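PDB 1IUJ: hypothetical protein TT1380 from Thermus thermophilus, which probably acts as a monooxygenase of the antibiotic biosynthesis type, although its function has not been established, and binds zinc ions. Local coordinates for residues 20-23 against 24-27; 27-30 against 31-34; 60-63 against 64-68. All coordinates share one frame; numbering follows the deposited sequence.

Interaction 1 (20-23 against 24-27); sequences EAFR and QRAR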
loop_
_atom_site.group_PDB
_atom_site.type_symbol
_atom_site.label_atom_id
_atom_site.label_comp_id
_atom_site.label_asym_id
_atom_site.label_seq_id
_atom_site.Cartn_x
_atom_site.Cartn_y
_atom_site.Cartn_z
ATOM N N GLU B 20 0.008 3.433 19.099
ATOM C CA GLU B 20 -0.848 3.105 20.245
ATOM C C GLU B 20 -2.218 3.684 19.970
ATOM O O GLU B 20 -3.232 3.005 20.132
ATOM C CB GLU B 20 -0.269 3.724 21.531
ATOM C CG GLU B 20 -0.287 2.835 22.780
ATOM C CD GLU B 20 0.647 3.335 23.902
ATOM O OE1 GLU B 20 0.433 2.965 25.093
ATOM O OE2 GLU B 20 1.594 4.108 23.614
ATOM N N ALA B 21 -2.239 4.933 19.509
ATOM C CA ALA B 21 -3.474 5.597 19.123
ATOM C C ALA B 21 -4.162 4.881 17.952
ATOM O O ALA B 21 -5.377 4.668 17.978
ATOM C CB ALA B 21 -3.221 7.080 18.806
ATOM N N PHE B 22 -3.405 4.477 16.935
ATOM C CA PHE B 22 -4.008 3.787 15.800
ATOM C C PHE B 22 -4.449 2.327 16.005
ATOM O O PHE B 22 -5.250 1.777 15.222
ATOM C CB PHE B 22 -3.194 3.896 14.519
ATOM C CG PHE B 22 -4.047 3.727 13.322
ATOM C CD1 PHE B 22 -4.383 4.815 12.523
ATOM C CD2 PHE B 22 -4.626 2.474 13.051
ATOM C CE1 PHE B 22 -5.225 4.628 11.436
ATOM C CE2 PHE B 22 -5.491 2.277 11.971
ATOM C CZ PHE B 22 -5.784 3.365 11.169
ATOM N N ARG B 23 -3.916 1.697 17.039
ATOM C CA ARG B 23 -4.382 0.372 17.414
ATOM C C ARG B 23 -5.876 0.453 17.741
ATOM O O ARG B 23 -6.665 -0.446 17.382
ATOM C CB ARG B 23 -3.565 -0.120 18.601
ATOM C CG ARG B 23 -3.908 -1.513 19.098
ATOM C CD ARG B 23 -2.900 -2.027 20.096
ATOM N NE ARG B 23 -2.062 -3.105 19.554
ATOM C CZ ARG B 23 -0.872 -2.948 18.960
ATOM N NH1 ARG B 23 -0.217 -4.025 18.525
ATOM N NH2 ARG B 23 -0.323 -1.738 18.799
ATOM N N GLN B 24 -6.262 1.546 18.393
ATOM C CA GLN B 24 -7.674 1.780 18.716
ATOM C C GLN B 24 -8.573 1.989 17.490
ATOM O O GLN B 24 -9.696 1.501 17.461
ATOM C CB GLN B 24 -7.814 2.913 19.717
ATOM C CG GLN B 24 -7.830 2.399 21.146
ATOM C CD GLN B 24 -6.860 3.135 22.032
ATOM O OE1 GLN B 24 -7.267 3.979 22.836
ATOM N NE2 GLN B 24 -5.576 2.808 21.908
ATOM N N ARG B 25 -8.075 2.685 16.469
ATOM C CA ARG B 25 -8.844 2.921 15.255
ATOM C C ARG B 25 -9.114 1.629 14.503
ATOM O O ARG B 25 -10.206 1.446 13.954
ATOM C CB ARG B 25 -8.121 3.905 14.345
ATOM C CG ARG B 25 -8.246 5.332 14.765
ATOM C CD ARG B 25 -7.560 6.288 13.812
ATOM N NE ARG B 25 -7.930 6.120 12.402
ATOM C CZ ARG B 25 -7.958 7.128 11.531
ATOM N NH1 ARG B 25 -7.691 8.335 12.000
ATOM N NH2 ARG B 25 -8.287 6.949 10.231
ATOM N N ALA B 26 -8.137 0.722 14.495
ATOM C CA ALA B 26 -8.333 -0.549 13.822
ATOM C C ALA B 26 -9.439 -1.315 14.563
ATOM O O ALA B 26 -10.188 -2.024 13.944
ATOM C CB ALA B 26 -7.035 -1.354 13.770
ATOM N N ARG B 27 -9.529 -1.146 15.885
ATOM C CA ARG B 27 -10.584 -1.803 16.668
ATOM C C ARG B 27 -11.994 -1.359 16.238
ATOM O O ARG B 27 -12.902 -2.181 16.127
ATOM C CB ARG B 27 -10.375 -1.593 18.178
ATOM C CG ARG B 27 -9.315 -2.528 18.762
ATOM C CD ARG B 27 -8.777 -2.105 20.120
ATOM N NE ARG B 27 -9.480 -2.712 21.247
ATOM C CZ ARG B 27 -10.162 -2.034 22.173
ATOM N NH1 ARG B 27 -10.752 -2.693 23.168
ATOM N NH2 ARG B 27 -10.257 -0.702 22.116
#
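Phe-22 O accepts the sounder of the backbone bonds here, from Ala-26 N at 3.2 Å, with an N-H...O angle of 157°. This is the i to i+4 pattern of the alpha-helix 15-29. The next bond along, Arg-27 N to Arg-23 O at 3.3 Å, is weak.

The side-chain contact is carried by Phe-22 and Arg-25. With CG of Phe-22 anti to the backbone N (chi1 -155°), the ring reaches forward along the helix. Arg-25 CB sits over the ring centre, 3.8 Å from the centroid, in a CH-pi contact. The Arg-25 chain bends at chi3 and carries NE to 3.2 Å from Phe-22 CE1. That carbon lies over one face of the guanidinium, whose plane is 24° from the ring plane.

Asn-38 and Val-40 of strand 35-43 also touch the ring. Arg-25 reaches His-75, a zinc ligand of this protein, while Leu-99 of the second subunit packs on Arg-23 and Ala-26. Arg-25 thus meets the ring twice, with CB over its centre and the guanidinium near CE1. The ring helps hold this charged group near His-75, where it may affect the zinc ion close by.

Interaction 2 (27-30 against 31-34); sequences RLVD and RMPG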
loop_
_atom_site.group_PDB
_atom_site.type_symbol
_atom_site.label_atom_id
_atom_site.label_comp_id
_atom_site.label_asym_id
_atom_site.label_seq_id
_atom_site.Cartn_x
_atom_site.Cartn_y
_atom_site.Cartn_z
ATOM N N ARG B 27 -9.529 -1.146 15.885
ATOM C CA ARG B 27 -10.584 -1.803 16.668
ATOM C C ARG B 27 -11.994 -1.359 16.238
ATOM O O ARG B 27 -12.902 -2.181 16.127
ATOM C CB ARG B 27 -10.375 -1.593 18.178
ATOM C CG ARG B 27 -9.315 -2.528 18.762
ATOM C CD ARG B 27 -8.777 -2.105 20.120
ATOM N NE ARG B 27 -9.480 -2.712 21.247
ATOM C CZ ARG B 27 -10.162 -2.034 22.173
ATOM N NH1 ARG B 27 -10.752 -2.693 23.168
ATOM N NH2 ARG B 27 -10.257 -0.702 22.116
ATOM N N LEU B 28 -12.163 -0.068 15.973
ATOM C CA LEU B 28 -13.481 0.480 15.652
ATOM C C LEU B 28 -13.961 0.137 14.235
ATOM O O LEU B 28 -15.168 0.151 13.981
ATOM C CB LEU B 28 -13.498 2.004 15.861
ATOM C CG LEU B 28 -13.554 2.497 17.309
ATOM C CD1 LEU B 28 -13.048 3.902 17.418
ATOM C CD2 LEU B 28 -14.988 2.406 17.832
ATOM N N VAL B 29 -13.032 -0.162 13.325
ATOM C CA VAL B 29 -13.371 -0.488 11.930
ATOM C C VAL B 29 -13.693 -1.974 11.711
ATOM O O VAL B 29 -14.225 -2.344 10.669
ATOM C CB VAL B 29 -12.256 -0.033 10.951
ATOM C CG1 VAL B 29 -11.049 -0.973 10.990
ATOM C CG2 VAL B 29 -12.795 0.118 9.515
ATOM N N ASP B 30 -13.398 -2.822 12.699
ATOM C CA ASP B 30 -13.572 -4.287 12.535
ATOM C C ASP B 30 -14.969 -4.810 12.165
ATOM O O ASP B 30 -15.100 -5.749 11.364
ATOM C CB ASP B 30 -13.061 -5.036 13.773
ATOM C CG ASP B 30 -11.553 -5.202 13.766
ATOM O OD1 ASP B 30 -11.003 -5.744 14.756
ATOM O OD2 ASP B 30 -10.824 -4.826 12.822
ATOM N N ARG B 31 -16.011 -4.236 12.749
ATOM C CA ARG B 31 -17.355 -4.747 12.507
ATOM C C ARG B 31 -17.961 -4.094 11.272
ATOM O O ARG B 31 -19.094 -4.392 10.891
ATOM C CB ARG B 31 -18.247 -4.537 13.734
ATOM C CG ARG B 31 -18.433 -5.799 14.578
ATOM C CD ARG B 31 -18.497 -5.550 16.083
ATOM N NE ARG B 31 -19.747 -6.025 16.671
ATOM C CZ ARG B 31 -19.938 -6.227 17.973
ATOM N NH1 ARG B 31 -18.955 -6.014 18.835
ATOM N NH2 ARG B 31 -21.115 -6.656 18.416
ATOM N N MET B 32 -17.201 -3.192 10.646
ATOM C CA MET B 32 -17.760 -2.366 9.588
ATOM C C MET B 32 -18.151 -3.196 8.375
ATOM O O MET B 32 -17.375 -4.006 7.888
ATOM C CB MET B 32 -16.816 -1.215 9.190
ATOM C CG MET B 32 -16.619 -0.140 10.254
ATOM S SD MET B 32 -18.150 0.595 10.826
ATOM C CE MET B 32 -18.971 1.079 9.212
ATOM N N PRO B 33 -19.386 -3.039 7.922
ATOM C CA PRO B 33 -19.824 -3.700 6.696
ATOM C C PRO B 33 -18.811 -3.508 5.572
ATOM O O PRO B 33 -18.409 -2.373 5.308
ATOM C CB PRO B 33 -21.111 -2.956 6.354
ATOM C CG PRO B 33 -21.665 -2.593 7.701
ATOM C CD PRO B 33 -20.482 -2.298 8.582
ATOM N N GLY B 34 -18.401 -4.596 4.933
ATOM C CA GLY B 34 -17.533 -4.478 3.767
ATOM C C GLY B 34 -16.074 -4.266 4.117
ATOM O O GLY B 34 -15.211 -4.231 3.224
HETATM O O HOH W 1 -16.425 -2.155 14.437
#
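Val-29 and Met-32 are the ends of a type I beta turn near the C-terminal end of helix 15-29. The turn starts the connection to strand 35-43. It thus belongs to the beta-alpha-beta crossover from strand 2-8 to strand 35-43, in a chain of the dimeric alpha-beta barrel clan.

The direct polar contact is between backbones. Met-32 N donates to Val-29 O at 3.1 Å, with an N-H...O angle of 155°. This is the bond that closes the turn.

The apolar contact joins the same two residues. Val-29 CG2, anti to the backbone N, meets Met-32 CG at 3.9 Å. The two side chains cross at about a right angle. Met-32 CB also lies 3.2 Å from Val-29 O, so the start of this side chain is held against the turn. The chain then bends at chi2 and chi3, and its end leads away from the helix. Trp-56 and Trp-65 pack on both Val-29 and Met-32, and Phe-35 touches Val-29. The turn therefore presses its apolar side against helix 59-66 and the sheet. Asp-30 lies at the surface and packs on Ser-101 of the second subunit.

The third contact goes through water. One water donates to Leu-28 O and accepts from Arg-31 N. It links the last part of the helix to the turn, with its oxygen 2.7 Å from Leu-28 O and 2.7 Å from Arg-31 N.

Interaction 3 (60-63 against 64-68); sequences EAFR and AWTES. With ZN (zinc ion), chain F; ZN (zinc ion), chain D.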
loop_
_atom_site.group_PDB
_atom_site.type_symbol
_atom_site.label_atom_id
_atom_site.label_comp_id
_atom_site.label_asym_id
_atom_site.label_seq_id
_atom_site.Cartn_x
_atom_site.Cartn_y
_atom_site.Cartn_z
ATOM N N GLU B 60 -18.082 2.167 -2.032
ATOM C CA GLU B 60 -19.288 2.506 -1.283
ATOM C C GLU B 60 -19.141 2.122 0.195
ATOM O O GLU B 60 -19.565 2.860 1.078
ATOM C CB GLU B 60 -20.510 1.867 -1.942
ATOM C CG GLU B 60 -21.859 2.252 -1.300
ATOM C CD GLU B 60 -22.162 3.743 -1.356
ATOM O OE1 GLU B 60 -21.525 4.485 -2.122
ATOM O OE2 GLU B 60 -23.090 4.201 -0.643
ATOM N N ALA B 61 -18.579 0.943 0.452
ATOM C CA ALA B 61 -18.340 0.524 1.835
ATOM C C ALA B 61 -17.421 1.506 2.576
ATOM O O ALA B 61 -17.690 1.862 3.730
ATOM C CB ALA B 61 -17.797 -0.913 1.875
ATOM N N PHE B 62 -16.339 1.947 1.916
ATOM C CA PHE B 62 -15.539 3.033 2.419
ATOM C C PHE B 62 -16.344 4.307 2.683
ATOM O O PHE B 62 -16.224 4.899 3.772
ATOM C CB PHE B 62 -14.378 3.292 1.457
ATOM C CG PHE B 62 -13.677 4.553 1.721
ATOM C CD1 PHE B 62 -13.919 5.680 0.914
ATOM C CD2 PHE B 62 -12.759 4.629 2.769
ATOM C CE1 PHE B 62 -13.287 6.857 1.134
ATOM C CE2 PHE B 62 -12.101 5.815 3.013
ATOM C CZ PHE B 62 -12.352 6.956 2.155
ATOM N N ARG B 63 -17.179 4.728 1.733
ATOM C CA ARG B 63 -17.945 5.965 1.944
ATOM C C ARG B 63 -18.867 5.851 3.166
ATOM O O ARG B 63 -18.941 6.758 3.956
ATOM C CB ARG B 63 -18.788 6.350 0.748
ATOM C CG ARG B 63 -17.990 6.519 -0.584
ATOM C CD ARG B 63 -18.706 5.886 -1.843
ATOM N NE ARG B 63 -18.437 6.500 -3.165
ATOM C CZ ARG B 63 -18.710 5.961 -4.357
ATOM N NH1 ARG B 63 -19.255 4.756 -4.482
ATOM N NH2 ARG B 63 -18.402 6.634 -5.472
ATOM N N ALA B 64 -19.534 4.720 3.328
ATOM C CA ALA B 64 -20.411 4.530 4.490
ATOM C C ALA B 64 -19.610 4.638 5.793
ATOM O O ALA B 64 -20.015 5.269 6.786
ATOM C CB ALA B 64 -21.104 3.205 4.381
ATOM N N TRP B 65 -18.428 4.042 5.779
ATOM C CA TRP B 65 -17.557 4.139 6.908
ATOM C C TRP B 65 -17.180 5.580 7.261
ATOM O O TRP B 65 -17.218 5.966 8.417
ATOM C CB TRP B 65 -16.293 3.335 6.651
ATOM C CG TRP B 65 -15.485 3.399 7.854
ATOM C CD1 TRP B 65 -15.909 3.106 9.139
ATOM C CD2 TRP B 65 -14.155 3.853 7.970
ATOM N NE1 TRP B 65 -14.898 3.339 10.029
ATOM C CE2 TRP B 65 -13.803 3.790 9.338
ATOM C CE3 TRP B 65 -13.205 4.292 7.059
ATOM C CZ2 TRP B 65 -12.535 4.145 9.808
ATOM C CZ3 TRP B 65 -11.947 4.643 7.519
ATOM C CH2 TRP B 65 -11.622 4.574 8.884
ATOM N N THR B 66 -16.803 6.392 6.277
ATOM C CA THR B 66 -16.441 7.789 6.562
ATOM C C THR B 66 -17.567 8.587 7.202
ATOM O O THR B 66 -17.307 9.567 7.867
ATOM C CB THR B 66 -15.924 8.573 5.329
ATOM O OG1 THR B 66 -16.985 8.698 4.349
ATOM C CG2 THR B 66 -14.763 7.837 4.619
ATOM N N GLU B 67 -18.811 8.152 7.002
ATOM C CA GLU B 67 -19.951 8.843 7.560
ATOM C C GLU B 67 -20.429 8.275 8.897
ATOM O O GLU B 67 -21.417 8.774 9.432
ATOM C CB GLU B 67 -21.078 8.868 6.534
ATOM C CG GLU B 67 -20.692 9.770 5.348
ATOM C CD GLU B 67 -21.643 9.690 4.171
ATOM O OE1 GLU B 67 -22.657 8.987 4.205
ATOM O OE2 GLU B 67 -21.286 10.311 3.147
ATOM N N SER B 68 -19.693 7.309 9.445
ATOM C CA SER B 68 -20.125 6.566 10.637
ATOM C C SER B 68 -19.642 7.154 11.953
ATOM O O SER B 68 -18.606 7.788 12.031
ATOM C CB SER B 68 -19.648 5.111 10.515
ATOM O OG SER B 68 -18.264 4.967 10.774
HETATM ZN ZN ZN F . -22.222 6.254 -2.286
HETATM ZN ZN ZN D . -24.113 9.309 2.952
#
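Glu-60 to Thr-66 form regular alpha-helix, with Ala-64 N to Glu-60 O at 2.9 Å and Thr-66 N to Phe-62 O at 3.0 Å; Glu-67 is the first residue to leave it. This is the surface helix 59-66, which carries zinc-binding glutamates.

Thr-66 has two uses. Its OG1 sits between the backbone N and the carbonyl carbon (chi1 65°) and donates to Arg-63 O at 2.8 Å. Its CG2, anti to the carbonyl carbon, lies over one face of the Phe-62 ring, 3.8 Å from the centroid and offset toward the rim. This is a CH-pi contact. Phe-62 CD2 also approaches the edge of the Trp-65 indole at CE3. Trp-65 makes an edge-to-face contact with Phe-71, and Phe-62 meets Phe-2, so both rings have further aromatic partners.

Ser-68 follows as the N-cap of helix 69-74 and caps Phe-71 N. Its OG donates to Trp-65 O in the carbonyl plane, on a lone pair. Ser-68 N also donates to Trp-65 O, so two donors grip this oxygen.

The outer side is charged. Arg-63 NH1 forms a weak salt bridge with Glu-60 OE1. This oxygen also binds zinc, which probably weakens its pairing with the arginine. Glu-60 OE1 is 1.9 Å from one zinc ion, and Glu-67 OE1 is 1.9 Å from a different zinc ion.

In the fold
Interactions 1 and 2 follow one another on helix 15-29 and share Arg-27. Interaction 1 is partly buried, with contacts to strand 35-43 and to the second subunit. Interactions 2 and 3 are surface contacts on the same side of the chain's centre. They touch directly: Met-32 CG lies 3.5 Å from Trp-65 CD1, and Gly-34 and Pro-33 pack on Ala-61. Interactions 1 and 3 are about 18 Å apart between centres and do not touch. The chemistry changes with position. Interaction 1 pairs an arginine with an aromatic ring. Interaction 2 relies on a turn bond, a water and small apolar contacts. Interaction 3 combines zinc-binding carboxylates with aromatic side chains.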